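Nicotinate-nucleotide--dimethylbenzimidazole phosphoribosyltransferase (Thermus thermophilus HB8, PDB 1WX1) probably catalyses transfer of the phosphoribosyl group of nicotinate mononucleotide to 5,6-dimethylbenzimidazole, yielding alpha-ribazole 5'-phosphate for cobalamin biosynthesis. Local coordinates at residues A7-R12 / V29-A34; G112-K117 / R144-R149; N167-A172 / R202-R207; E239-G244 / K263-L268. All coordinates share one frame; numbering follows the deposited sequence.

Contact 1 of 4, residues A7-R12 / V29-A34; sequences AQARLR and VALRLA
Ala34 meets Ala9 methyl to methyl, and its own backbone is fixed in its helix by a 2.9 Å bond from Ala34 N to Ala30 O. The two CB atoms lie 3.8 Å apart. Beside this pair Leu31 does most of the touching, through one branch: its CD2 comes within 3.7 Å of Ala9 CB and lies 3.5 Å from Arg10 N, so the methyl sits against the backbone of helix 3-14. This is an antiparallel helical hairpin, helices 3-14 and 24-37 joined by a short connection, with segment axes 9.0 Å apart at an angle of 144°. Phe6 and Met13 also touch Leu31; with Ala9 and Arg10 they are spaced in a way consistent with the four-residue hole of knobs-into-holes packing, Leu31 being the knob. The other branch, CD1, approaches Arg10 CG at 4.2 Å, the two side chains crossing nearly at a right angle. Arg10 holds CG anti to the backbone N (chi1 -163°) and bends at chi3 (-63°), which brings Ala7 CA of its own helix near the rim of one guanidinium face. Helix 306-321 packs on Val29 and Leu33 of helix 24-37, consistent with the small helical bundle of CobT enzymes.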
loop_
_atom_site.group_PDB
_atom_site.type_symbol
_atom_site.label_atom_id
_atom_site.label_comp_id
_atom_site.label_asym_id
_atom_site.label_seq_id
_atom_site.Cartn_x
_atom_site.Cartn_y
_atom_site.Cartn_z
ATOM N N ALA A 7 -2.398 -13.230 -22.077
ATOM C CA ALA A 7 -1.240 -13.238 -22.967
ATOM C C ALA A 7 -1.051 -11.885 -23.654
ATOM O O ALA A 7 0.062 -11.367 -23.734
ATOM C CB ALA A 7 -1.400 -14.332 -24.014
ATOM N N GLN A 8 -2.147 -11.321 -24.152
ATOM C CA GLN A 8 -2.114 -10.033 -24.836
ATOM C C GLN A 8 -1.692 -8.922 -23.885
ATOM O O GLN A 8 -0.952 -8.015 -24.266
ATOM C CB GLN A 8 -3.491 -9.713 -25.417
ATOM C CG GLN A 8 -3.963 -10.701 -26.474
ATOM N N ALA A 9 -2.175 -8.990 -22.650
ATOM C CA ALA A 9 -1.839 -7.990 -21.642
ATOM C C ALA A 9 -0.359 -8.097 -21.304
ATOM O O ALA A 9 0.318 -7.091 -21.096
ATOM C CB ALA A 9 -2.687 -8.207 -20.388
ATOM N N ARG A 10 0.143 -9.326 -21.256
ATOM C CA ARG A 10 1.544 -9.557 -20.942
ATOM C C ARG A 10 2.420 -8.905 -22.012
ATOM O O ARG A 10 3.487 -8.371 -21.713
ATOM C CB ARG A 10 1.810 -11.062 -20.863
ATOM C CG ARG A 10 3.099 -11.439 -20.169
ATOM C CD ARG A 10 3.284 -12.949 -20.181
ATOM N NE ARG A 10 2.236 -13.643 -19.442
ATOM C CZ ARG A 10 1.641 -14.757 -19.860
ATOM N NH1 ARG A 10 1.991 -15.304 -21.019
ATOM N NH2 ARG A 10 0.695 -15.325 -19.123
ATOM N N LEU A 11 1.957 -8.938 -23.259
ATOM C CA LEU A 11 2.698 -8.326 -24.365
ATOM C C LEU A 11 2.691 -6.803 -24.264
ATOM O O LEU A 11 3.726 -6.155 -24.439
ATOM C CB LEU A 11 2.089 -8.717 -25.710
ATOM C CG LEU A 11 2.135 -10.165 -26.186
ATOM C CD1 LEU A 11 1.610 -10.226 -27.617
ATOM C CD2 LEU A 11 3.562 -10.688 -26.127
ATOM N N ARG A 12 1.521 -6.227 -23.997
ATOM C CA ARG A 12 1.421 -4.776 -23.887
ATOM C C ARG A 12 2.294 -4.261 -22.745
ATOM O O ARG A 12 2.972 -3.241 -22.880
ATOM C CB ARG A 12 -0.035 -4.341 -23.663
ATOM C CG ARG A 12 -0.187 -2.829 -23.605
ATOM C CD ARG A 12 -1.628 -2.358 -23.406
ATOM N NE ARG A 12 -1.678 -0.897 -23.340
ATOM C CZ ARG A 12 -1.522 -0.093 -24.388
ATOM N NH1 ARG A 12 -1.318 -0.605 -25.597
ATOM N NH2 ARG A 12 -1.539 1.226 -24.229
ATOM N N VAL A 29 -0.217 -8.130 -10.895
ATOM C CA VAL A 29 -1.569 -7.805 -10.464
ATOM C C VAL A 29 -2.371 -7.290 -11.660
ATOM O O VAL A 29 -3.495 -7.727 -11.905
ATOM C CB VAL A 29 -1.548 -6.720 -9.356
ATOM C CG1 VAL A 29 -2.974 -6.311 -9.000
ATOM C CG2 VAL A 29 -0.827 -7.255 -8.114
ATOM N N ALA A 30 -1.781 -6.360 -12.404
ATOM C CA ALA A 30 -2.436 -5.785 -13.579
ATOM C C ALA A 30 -2.827 -6.870 -14.580
ATOM O O ALA A 30 -3.941 -6.881 -15.109
ATOM C CB ALA A 30 -1.507 -4.767 -14.253
ATOM N N LEU A 31 -1.901 -7.787 -14.846
ATOM C CA LEU A 31 -2.162 -8.865 -15.795
ATOM C C LEU A 31 -3.310 -9.753 -15.337
ATOM O O LEU A 31 -4.137 -10.179 -16.141
ATOM C CB LEU A 31 -0.908 -9.711 -15.989
ATOM C CG LEU A 31 0.320 -8.961 -16.512
ATOM C CD1 LEU A 31 1.505 -9.923 -16.595
ATOM C CD2 LEU A 31 0.011 -8.365 -17.880
ATOM N N ARG A 32 -3.359 -10.044 -14.044
ATOM C CA ARG A 32 -4.430 -10.884 -13.527
ATOM C C ARG A 32 -5.766 -10.160 -13.660
ATOM O O ARG A 32 -6.766 -10.758 -14.054
ATOM C CB ARG A 32 -4.163 -11.254 -12.064
ATOM C CG ARG A 32 -2.931 -12.126 -11.861
ATOM C CD ARG A 32 -2.803 -12.565 -10.401
ATOM N NE ARG A 32 -3.970 -13.335 -9.983
ATOM C CZ ARG A 32 -4.384 -13.447 -8.724
ATOM N NH1 ARG A 32 -3.724 -12.836 -7.744
ATOM N NH2 ARG A 32 -5.467 -14.164 -8.448
ATOM N N LEU A 33 -5.778 -8.870 -13.341
ATOM C CA LEU A 33 -6.998 -8.077 -13.448
ATOM C C LEU A 33 -7.498 -8.063 -14.892
ATOM O O LEU A 33 -8.698 -8.212 -15.149
ATOM C CB LEU A 33 -6.739 -6.649 -12.960
ATOM C CG LEU A 33 -6.469 -6.550 -11.453
ATOM C CD1 LEU A 33 -6.061 -5.131 -11.077
ATOM C CD2 LEU A 33 -7.734 -6.978 -10.692
ATOM N N ALA A 34 -6.580 -7.882 -15.837
ATOM C CA ALA A 34 -6.951 -7.867 -17.249
ATOM C C ALA A 34 -7.586 -9.192 -17.649
ATOM O O ALA A 34 -8.617 -9.218 -18.320
ATOM C CB ALA A 34 -5.718 -7.595 -18.116
#

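Contact 2 of 4, residues G112-K117 / R144-R149; sequences GLLKRK and REAARR
The guanidinium of Arg116 has the CD2 methyl of Leu114 over the centre of one face, 3.6 Å above the plane, and the carboxylate of Glu145 at its edge. Here the strand 113-115, outermost in a Rossmann-like parallel sheet of order 3-2-1-4-5-6, is clasped to helix 133-152, which carries the chain on to strand 157-163 in a beta-alpha-beta crossover. The grip is side-on: Arg116 NE donates to Glu145 OE1 at 2.8 Å, and Arg116 NH2 to Glu145 OE2 at a modelled 2.5 Å, shorter than usual, so that its exact length is doubtful. Both oxygens are met on their syn sides, yet the two planes stand 50° apart, and each bond is therefore tilted rather than flat. Arg116 reaches this position by a bend at chi2 (-75°), whereas Glu145 stretches out from the helix to meet it.

Leu114 lies beneath the ion pair. Its CD2, besides covering the guanidinium, lies 3.9 Å from Glu145 CD, while CD1 rests 4.0 Å from Ala146 CA. One turn further along the helix, Arg149 NH2 bonds to Pro111 O, tying the helix to the approach to the strand. The third guanidinium nitrogen helps fix the rotation of the group: Arg116 NH1 donates to Lys115 O at 2.7 Å, from 61° above the carbonyl plane.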
loop_
_atom_site.group_PDB
_atom_site.type_symbol
_atom_site.label_atom_id
_atom_site.label_comp_id
_atom_site.label_asym_id
_atom_site.label_seq_id
_atom_site.Cartn_x
_atom_site.Cartn_y
_atom_site.Cartn_z
ATOM N N GLY A 112 -27.326 -0.420 6.040
ATOM C CA GLY A 112 -26.030 -1.035 5.807
ATOM C C GLY A 112 -25.867 -2.371 6.512
ATOM O O GLY A 112 -24.780 -2.953 6.519
ATOM N N LEU A 113 -26.953 -2.872 7.092
ATOM C CA LEU A 113 -26.916 -4.136 7.814
ATOM C C LEU A 113 -27.877 -5.178 7.266
ATOM O O LEU A 113 -29.050 -4.886 7.021
ATOM C CB LEU A 113 -27.243 -3.900 9.292
ATOM C CG LEU A 113 -27.443 -5.138 10.170
ATOM C CD1 LEU A 113 -26.100 -5.846 10.402
ATOM C CD2 LEU A 113 -28.048 -4.704 11.501
ATOM N N LEU A 114 -27.376 -6.396 7.083
ATOM C CA LEU A 114 -28.200 -7.497 6.616
ATOM C C LEU A 114 -28.371 -8.391 7.843
ATOM O O LEU A 114 -27.403 -8.978 8.335
ATOM C CB LEU A 114 -27.490 -8.275 5.501
ATOM C CG LEU A 114 -28.383 -8.945 4.454
ATOM C CD1 LEU A 114 -28.044 -8.354 3.098
ATOM C CD2 LEU A 114 -28.171 -10.440 4.417
ATOM N N LYS A 115 -29.597 -8.487 8.342
ATOM C CA LYS A 115 -29.859 -9.304 9.523
ATOM C C LYS A 115 -30.278 -10.711 9.136
ATOM O O LYS A 115 -31.403 -10.936 8.700
ATOM C CB LYS A 115 -30.927 -8.631 10.396
ATOM C CG LYS A 115 -30.502 -7.236 10.850
ATOM C CD LYS A 115 -31.193 -6.772 12.123
ATOM C CE LYS A 115 -32.687 -6.631 11.969
ATOM N NZ LYS A 115 -33.287 -6.062 13.216
ATOM N N ARG A 116 -29.350 -11.656 9.285
ATOM C CA ARG A 116 -29.594 -13.055 8.939
ATOM C C ARG A 116 -29.046 -13.978 10.025
ATOM O O ARG A 116 -28.411 -14.993 9.735
ATOM C CB ARG A 116 -28.917 -13.377 7.604
ATOM C CG ARG A 116 -29.436 -12.547 6.440
ATOM C CD ARG A 116 -30.812 -13.023 5.982
ATOM N NE ARG A 116 -31.320 -12.242 4.854
ATOM C CZ ARG A 116 -31.799 -11.003 4.942
ATOM N NH1 ARG A 116 -31.847 -10.376 6.113
ATOM N NH2 ARG A 116 -32.240 -10.385 3.853
ATOM N N LYS A 117 -29.295 -13.615 11.277
ATOM C CA LYS A 117 -28.811 -14.390 12.414
ATOM C C LYS A 117 -29.268 -15.843 12.317
ATOM O O LYS A 117 -30.465 -16.126 12.319
ATOM C CB LYS A 117 -29.314 -13.762 13.719
ATOM C CG LYS A 117 -28.523 -14.165 14.952
ATOM C CD LYS A 117 -29.198 -13.698 16.246
ATOM C CE LYS A 117 -29.383 -12.182 16.304
ATOM N NZ LYS A 117 -28.094 -11.432 16.391
ATOM N N ARG A 144 -23.684 -15.139 0.508
ATOM C CA ARG A 144 -23.944 -14.915 -0.915
ATOM C C ARG A 144 -24.898 -13.729 -1.088
ATOM O O ARG A 144 -24.687 -12.873 -1.944
ATOM C CB ARG A 144 -24.593 -16.146 -1.555
ATOM C CG ARG A 144 -23.651 -17.299 -1.880
ATOM C CD ARG A 144 -24.457 -18.453 -2.465
ATOM N NE ARG A 144 -23.631 -19.509 -3.038
ATOM C CZ ARG A 144 -22.998 -19.423 -4.206
ATOM N NH1 ARG A 144 -23.086 -18.321 -4.941
ATOM N NH2 ARG A 144 -22.286 -20.451 -4.647
ATOM N N GLU A 145 -25.952 -13.699 -0.276
ATOM C CA GLU A 145 -26.950 -12.632 -0.348
ATOM C C GLU A 145 -26.340 -11.247 -0.146
ATOM O O GLU A 145 -26.630 -10.313 -0.903
ATOM C CB GLU A 145 -28.047 -12.852 0.702
ATOM C CG GLU A 145 -29.285 -11.979 0.483
ATOM C CD GLU A 145 -30.308 -12.094 1.605
ATOM O OE1 GLU A 145 -30.277 -13.093 2.352
ATOM O OE2 GLU A 145 -31.154 -11.184 1.731
ATOM N N ALA A 146 -25.507 -11.113 0.881
ATOM C CA ALA A 146 -24.867 -9.836 1.172
ATOM C C ALA A 146 -23.928 -9.412 0.040
ATOM O O ALA A 146 -23.901 -8.243 -0.344
ATOM C CB ALA A 146 -24.107 -9.919 2.495
ATOM N N ALA A 147 -23.177 -10.363 -0.510
ATOM C CA ALA A 147 -22.265 -10.061 -1.607
ATOM C C ALA A 147 -23.046 -9.630 -2.849
ATOM O O ALA A 147 -22.647 -8.697 -3.546
ATOM C CB ALA A 147 -21.402 -11.283 -1.936
ATOM N N ARG A 148 -24.157 -10.310 -3.122
ATOM C CA ARG A 148 -24.964 -9.982 -4.290
ATOM C C ARG A 148 -25.483 -8.556 -4.205
ATOM O O ARG A 148 -25.534 -7.837 -5.212
ATOM C CB ARG A 148 -26.142 -10.955 -4.440
ATOM C CG ARG A 148 -27.102 -10.612 -5.587
ATOM C CD ARG A 148 -26.374 -10.343 -6.915
ATOM N NE ARG A 148 -25.499 -11.442 -7.312
ATOM C CZ ARG A 148 -24.755 -11.452 -8.417
ATOM N NH1 ARG A 148 -24.777 -10.419 -9.247
ATOM N NH2 ARG A 148 -23.989 -12.498 -8.696
ATOM N N ARG A 149 -25.879 -8.134 -3.009
ATOM C CA ARG A 149 -26.348 -6.757 -2.884
ATOM C C ARG A 149 -25.205 -5.780 -3.125
ATOM O O ARG A 149 -25.398 -4.738 -3.731
ATOM C CB ARG A 149 -26.911 -6.446 -1.533
ATOM C CG ARG A 149 -27.379 -4.996 -1.486
ATOM C CD ARG A 149 -27.707 -4.666 -0.071
ATOM N NE ARG A 149 -28.049 -3.275 0.156
ATOM C CZ ARG A 149 -28.110 -2.747 1.377
ATOM N NH1 ARG A 149 -27.862 -3.503 2.446
ATOM N NH2 ARG A 149 -28.368 -1.461 1.539
#

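Contact 3 of 4, residues N167-A172 / R202-R207; sequences NTTAAA and RQAVAR
Val205 and Ala172 form the closer part of this contact, where Val205 CG2 points at Ala172 CB from 4.0 Å. The same methyl lies 4.1 Å from Thr169 O, so that it lodges between one turn of helix 167-179 and the next. Alongside, Thr169 CG2 faces Ala204 CB at 4.1 Å; this branch stands anti to the backbone N, and the threonine thereby turns its methyl and not its hydroxyl to the alanine. All four touching residues meet through CB or CG2 methyls, and the segment axes lie 9.4 Å apart and cross at -42°. In the fold, helix 167-179, which follows strand 157-163 of the parallel sheet, carries helix 195-210 against it. Phe252 and Ala256 of helix 252-264 pack on Ala171, while Pro183 touches Val205. At the N-terminal end, Asn167 ND2 bonds to Asp162 and Glu229. The looser side belongs to helix 195-210, where Gln203, Ala206 and Arg207 are exposed and make no contact with 167-172; Ala206 rests on Pro183 instead, and Arg207 NE bonds to Ala126 O, although Val205 and Ala204, in the same turns, are buried.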
loop_
_atom_site.group_PDB
_atom_site.type_symbol
_atom_site.label_atom_id
_atom_site.label_comp_id
_atom_site.label_asym_id
_atom_site.label_seq_id
_atom_site.Cartn_x
_atom_site.Cartn_y
_atom_site.Cartn_z
ATOM N N ASN A 167 -12.803 -15.538 17.165
ATOM C CA ASN A 167 -12.790 -16.165 15.850
ATOM C C ASN A 167 -11.420 -16.586 15.310
ATOM O O ASN A 167 -11.347 -17.323 14.331
ATOM C CB ASN A 167 -13.555 -15.301 14.833
ATOM C CG ASN A 167 -12.778 -14.096 14.358
ATOM O OD1 ASN A 167 -11.680 -13.810 14.827
ATOM N ND2 ASN A 167 -13.358 -13.375 13.405
ATOM N N THR A 168 -10.332 -16.155 15.945
ATOM C CA THR A 168 -9.021 -16.577 15.464
ATOM C C THR A 168 -8.811 -18.044 15.854
ATOM O O THR A 168 -8.040 -18.760 15.225
ATOM C CB THR A 168 -7.876 -15.704 16.035
ATOM O OG1 THR A 168 -7.780 -15.893 17.448
ATOM C CG2 THR A 168 -8.140 -14.235 15.743
ATOM N N THR A 169 -9.513 -18.497 16.889
ATOM C CA THR A 169 -9.398 -19.886 17.297
ATOM C C THR A 169 -10.198 -20.727 16.309
ATOM O O THR A 169 -9.727 -21.765 15.845
ATOM C CB THR A 169 -9.922 -20.102 18.736
ATOM O OG1 THR A 169 -9.090 -19.382 19.650
ATOM C CG2 THR A 169 -9.882 -21.579 19.108
ATOM N N ALA A 170 -11.404 -20.271 15.976
ATOM C CA ALA A 170 -12.242 -20.981 15.013
ATOM C C ALA A 170 -11.541 -20.978 13.650
ATOM O O ALA A 170 -11.600 -21.964 12.916
ATOM C CB ALA A 170 -13.615 -20.306 14.894
ATOM N N ALA A 171 -10.884 -19.869 13.319
ATOM C CA ALA A 171 -10.173 -19.763 12.046
ATOM C C ALA A 171 -8.995 -20.741 12.019
ATOM O O ALA A 171 -8.708 -21.345 10.986
ATOM C CB ALA A 171 -9.678 -18.338 11.835
ATOM N N ALA A 172 -8.320 -20.891 13.158
ATOM C CA ALA A 172 -7.186 -21.804 13.253
ATOM C C ALA A 172 -7.654 -23.246 13.077
ATOM O O ALA A 172 -7.006 -24.040 12.388
ATOM C CB ALA A 172 -6.487 -21.638 14.600
ATOM N N ARG A 202 -4.490 -23.880 21.345
ATOM C CA ARG A 202 -3.992 -25.065 20.660
ATOM C C ARG A 202 -4.789 -26.297 21.064
ATOM O O ARG A 202 -5.112 -27.141 20.222
ATOM C CB ARG A 202 -2.517 -25.310 20.978
ATOM C CG ARG A 202 -1.590 -24.191 20.554
ATOM C CD ARG A 202 -0.230 -24.380 21.192
ATOM N NE ARG A 202 0.644 -23.226 21.014
ATOM C CZ ARG A 202 1.720 -22.997 21.759
ATOM N NH1 ARG A 202 2.040 -23.842 22.731
ATOM N NH2 ARG A 202 2.488 -21.943 21.526
ATOM N N GLN A 203 -5.088 -26.415 22.361
ATOM C CA GLN A 203 -5.861 -27.562 22.826
ATOM C C GLN A 203 -7.253 -27.546 22.224
ATOM O O GLN A 203 -7.763 -28.579 21.812
ATOM C CB GLN A 203 -5.950 -27.606 24.346
ATOM C CG GLN A 203 -5.116 -28.719 24.958
ATOM C CD GLN A 203 -5.851 -29.500 26.020
ATOM O OE1 GLN A 203 -5.437 -29.506 27.188
ATOM N NE2 GLN A 203 -6.941 -30.153 25.637
ATOM N N ALA A 204 -7.850 -26.364 22.146
ATOM C CA ALA A 204 -9.188 -26.225 21.582
ATOM C C ALA A 204 -9.175 -26.707 20.144
ATOM O O ALA A 204 -10.073 -27.430 19.719
ATOM C CB ALA A 204 -9.648 -24.761 21.646
ATOM N N VAL A 205 -8.135 -26.323 19.410
ATOM C CA VAL A 205 -7.994 -26.726 18.018
ATOM C C VAL A 205 -7.804 -28.237 17.911
ATOM O O VAL A 205 -8.437 -28.897 17.084
ATOM C CB VAL A 205 -6.789 -26.015 17.343
ATOM C CG1 VAL A 205 -6.542 -26.598 15.946
ATOM C CG2 VAL A 205 -7.062 -24.524 17.243
ATOM N N ALA A 206 -6.933 -28.786 18.752
ATOM C CA ALA A 206 -6.677 -30.219 18.733
ATOM C C ALA A 206 -7.955 -31.003 19.016
ATOM O O ALA A 206 -8.208 -32.031 18.395
ATOM C CB ALA A 206 -5.595 -30.575 19.758
ATOM N N ARG A 207 -8.763 -30.514 19.954
ATOM C CA ARG A 207 -10.009 -31.188 20.305
ATOM C C ARG A 207 -10.953 -31.211 19.112
ATOM O O ARG A 207 -11.555 -32.240 18.803
ATOM C CB ARG A 207 -10.692 -30.474 21.475
ATOM C CG ARG A 207 -9.797 -30.254 22.679
ATOM C CD ARG A 207 -10.048 -31.247 23.790
ATOM N NE ARG A 207 -11.333 -31.018 24.442
ATOM C CZ ARG A 207 -11.707 -31.605 25.574
ATOM N NH1 ARG A 207 -10.891 -32.456 26.181
ATOM N NH2 ARG A 207 -12.900 -31.350 26.093
#

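Contact 4 of 4, residues E239-G244 / K263-L268; sequences EGYEAG and KMAPGL
Tyr241 lays one ring face against the backbone of Leu268, and nearly all of this contact is built on that one ring. It joins the end of helix 228-242 to the turn that leaves helix 252-264, the helix of the beta-alpha-beta crossover between the parallel strands 247-249 and 272-274. The first interaction is a CH-pi contact: Leu268 CA stands over a face of the Tyr241 ring, 3.7 Å from its centroid and 18° off the normal. Tyr241 sends CG anti to its backbone N (chi1 168°), which carries the ring across to the turn.

Apolar contacts extend the overlap at the base of the ring and beyond it. Leu268 CD1 packs 3.6 Å from Tyr241 CB, and Ala265 CB comes within 4.1 Å of Tyr241 CE2, approaching obliquely. His271 adds an edge-to-face ring contact with Tyr241, and Leu238 touches both Ala265 and Leu268 from the same helix as the tyrosine.

Backbone bonds shape both helix exits. Gly244, at positive phi, closes its helix in a Schellman motif, with Gly244 N bonded to Tyr241 O at 3.0 Å. After helix 252-264 the backbone enters a 3-10 turn from Pro266 on, where Leu268 N bonds to Ala265 O at 3.0 Å and Gly267 is presented to the phenol.

At the outer end of the ring the hydroxyl packs against the Gly267 backbone, Tyr241 OH lying 3.4 Å from Gly267 C. A water there accepts a bond from Gly267 N at 3.2 Å and has only a weak one, 3.5 Å, with Tyr241 OH.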
loop_
_atom_site.group_PDB
_atom_site.type_symbol
_atom_site.label_atom_id
_atom_site.label_comp_id
_atom_site.label_asym_id
_atom_site.label_seq_id
_atom_site.Cartn_x
_atom_site.Cartn_y
_atom_site.Cartn_z
ATOM N N GLU A 239 -19.878 -15.930 -4.209
ATOM C CA GLU A 239 -20.772 -15.065 -4.973
ATOM C C GLU A 239 -19.966 -14.081 -5.820
ATOM O O GLU A 239 -20.301 -13.827 -6.985
ATOM C CB GLU A 239 -21.695 -14.296 -4.020
ATOM C CG GLU A 239 -22.784 -13.468 -4.713
ATOM C CD GLU A 239 -23.830 -14.325 -5.414
ATOM O OE1 GLU A 239 -24.018 -15.493 -5.014
ATOM O OE2 GLU A 239 -24.483 -13.823 -6.355
ATOM N N GLY A 240 -18.914 -13.517 -5.228
ATOM C CA GLY A 240 -18.073 -12.582 -5.959
ATOM C C GLY A 240 -17.382 -13.306 -7.104
ATOM O O GLY A 240 -17.246 -12.771 -8.205
ATOM N N TYR A 241 -16.943 -14.531 -6.834
ATOM C CA TYR A 241 -16.272 -15.362 -7.831
ATOM C C TYR A 241 -17.176 -15.577 -9.047
ATOM O O TYR A 241 -16.768 -15.373 -10.194
ATOM C CB TYR A 241 -15.910 -16.712 -7.202
ATOM C CG TYR A 241 -15.463 -17.781 -8.177
ATOM C CD1 TYR A 241 -14.410 -17.552 -9.063
ATOM C CD2 TYR A 241 -16.072 -19.034 -8.186
ATOM C CE1 TYR A 241 -13.977 -18.553 -9.938
ATOM C CE2 TYR A 241 -15.646 -20.040 -9.053
ATOM C CZ TYR A 241 -14.598 -19.794 -9.923
ATOM O OH TYR A 241 -14.171 -20.791 -10.769
ATOM N N GLU A 242 -18.412 -15.982 -8.784
ATOM C CA GLU A 242 -19.372 -16.229 -9.850
ATOM C C GLU A 242 -19.754 -14.957 -10.604
ATOM O O GLU A 242 -20.109 -15.012 -11.780
ATOM C CB GLU A 242 -20.600 -16.925 -9.269
ATOM C CG GLU A 242 -20.349 -18.403 -9.002
ATOM C CD GLU A 242 -21.279 -18.987 -7.954
ATOM O OE1 GLU A 242 -22.433 -18.525 -7.841
ATOM O OE2 GLU A 242 -20.866 -19.922 -7.243
ATOM N N ALA A 243 -19.660 -13.813 -9.933
ATOM C CA ALA A 243 -19.970 -12.533 -10.560
ATOM C C ALA A 243 -18.784 -12.053 -11.408
ATOM O O ALA A 243 -18.877 -11.030 -12.089
ATOM C CB ALA A 243 -20.305 -11.489 -9.494
ATOM N N GLY A 244 -17.672 -12.784 -11.341
ATOM C CA GLY A 244 -16.485 -12.445 -12.115
ATOM C C GLY A 244 -15.665 -11.268 -11.610
ATOM O O GLY A 244 -14.913 -10.658 -12.369
ATOM N N LYS A 263 -12.022 -24.638 -1.370
ATOM C CA LYS A 263 -12.236 -26.078 -1.305
ATOM C C LYS A 263 -13.532 -26.469 -1.999
ATOM O O LYS A 263 -13.643 -27.562 -2.544
ATOM C CB LYS A 263 -12.264 -26.552 0.152
ATOM C CG LYS A 263 -10.920 -26.430 0.839
ATOM C CD LYS A 263 -9.842 -27.139 0.033
ATOM C CE LYS A 263 -8.459 -26.890 0.608
ATOM N NZ LYS A 263 -7.419 -27.517 -0.252
ATOM N N MET A 264 -14.510 -25.574 -1.974
ATOM C CA MET A 264 -15.794 -25.829 -2.613
ATOM C C MET A 264 -15.739 -25.477 -4.103
ATOM O O MET A 264 -16.476 -26.045 -4.906
ATOM C CB MET A 264 -16.894 -25.000 -1.939
ATOM C CG MET A 264 -17.203 -25.400 -0.502
ATOM S SD MET A 264 -18.273 -24.191 0.319
ATOM C CE MET A 264 -19.823 -24.539 -0.468
ATOM N N ALA A 265 -14.867 -24.538 -4.461
ATOM C CA ALA A 265 -14.724 -24.085 -5.845
ATOM C C ALA A 265 -13.257 -23.841 -6.184
ATOM O O ALA A 265 -12.751 -22.733 -6.023
ATOM C CB ALA A 265 -15.525 -22.802 -6.052
ATOM N N PRO A 266 -12.560 -24.879 -6.678
ATOM C CA PRO A 266 -11.141 -24.833 -7.053
ATOM C C PRO A 266 -10.699 -23.624 -7.883
ATOM O O PRO A 266 -9.631 -23.056 -7.641
ATOM C CB PRO A 266 -10.947 -26.148 -7.805
ATOM C CG PRO A 266 -11.897 -27.061 -7.113
ATOM C CD PRO A 266 -13.133 -26.200 -6.985
ATOM N N GLY A 267 -11.511 -23.235 -8.858
ATOM C CA GLY A 267 -11.152 -22.111 -9.710
ATOM C C GLY A 267 -11.211 -20.729 -9.074
ATOM O O GLY A 267 -10.721 -19.753 -9.647
ATOM N N LEU A 268 -11.789 -20.644 -7.882
ATOM C CA LEU A 268 -11.931 -19.371 -7.189
ATOM C C LEU A 268 -10.595 -18.720 -6.850
ATOM O O LEU A 268 -10.493 -17.495 -6.748
ATOM C CB LEU A 268 -12.757 -19.582 -5.918
ATOM C CG LEU A 268 -13.049 -18.367 -5.037
ATOM C CD1 LEU A 268 -14.456 -18.504 -4.462
ATOM C CD2 LEU A 268 -12.000 -18.267 -3.931
HETATM O O HOH W 1 -14.529 -24.044 -9.620
#

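In the fold
Contact 3 is the one whose touching residues are all buried, and it relies almost entirely on methyl groups; contact 1, some 40 Å away between centres and across the centre of the chain, uses equally apolar chemistry but leaves Arg10 exposed. Contact 2 holds an edge strand to a helix with a salt bridge; contact 4 joins a helix end to the turn after the next helix with an aromatic ring. These two touch directly: Glu239 lies between Arg148 and Arg144, with Arg148 NH2 to Glu239 OE2 at 2.7 Å, linking helices 133-152 and 228-242. Helix 252-264, which ends in contact 4, packs with Phe252 and Ala256 against helix 167-179 of contact 3.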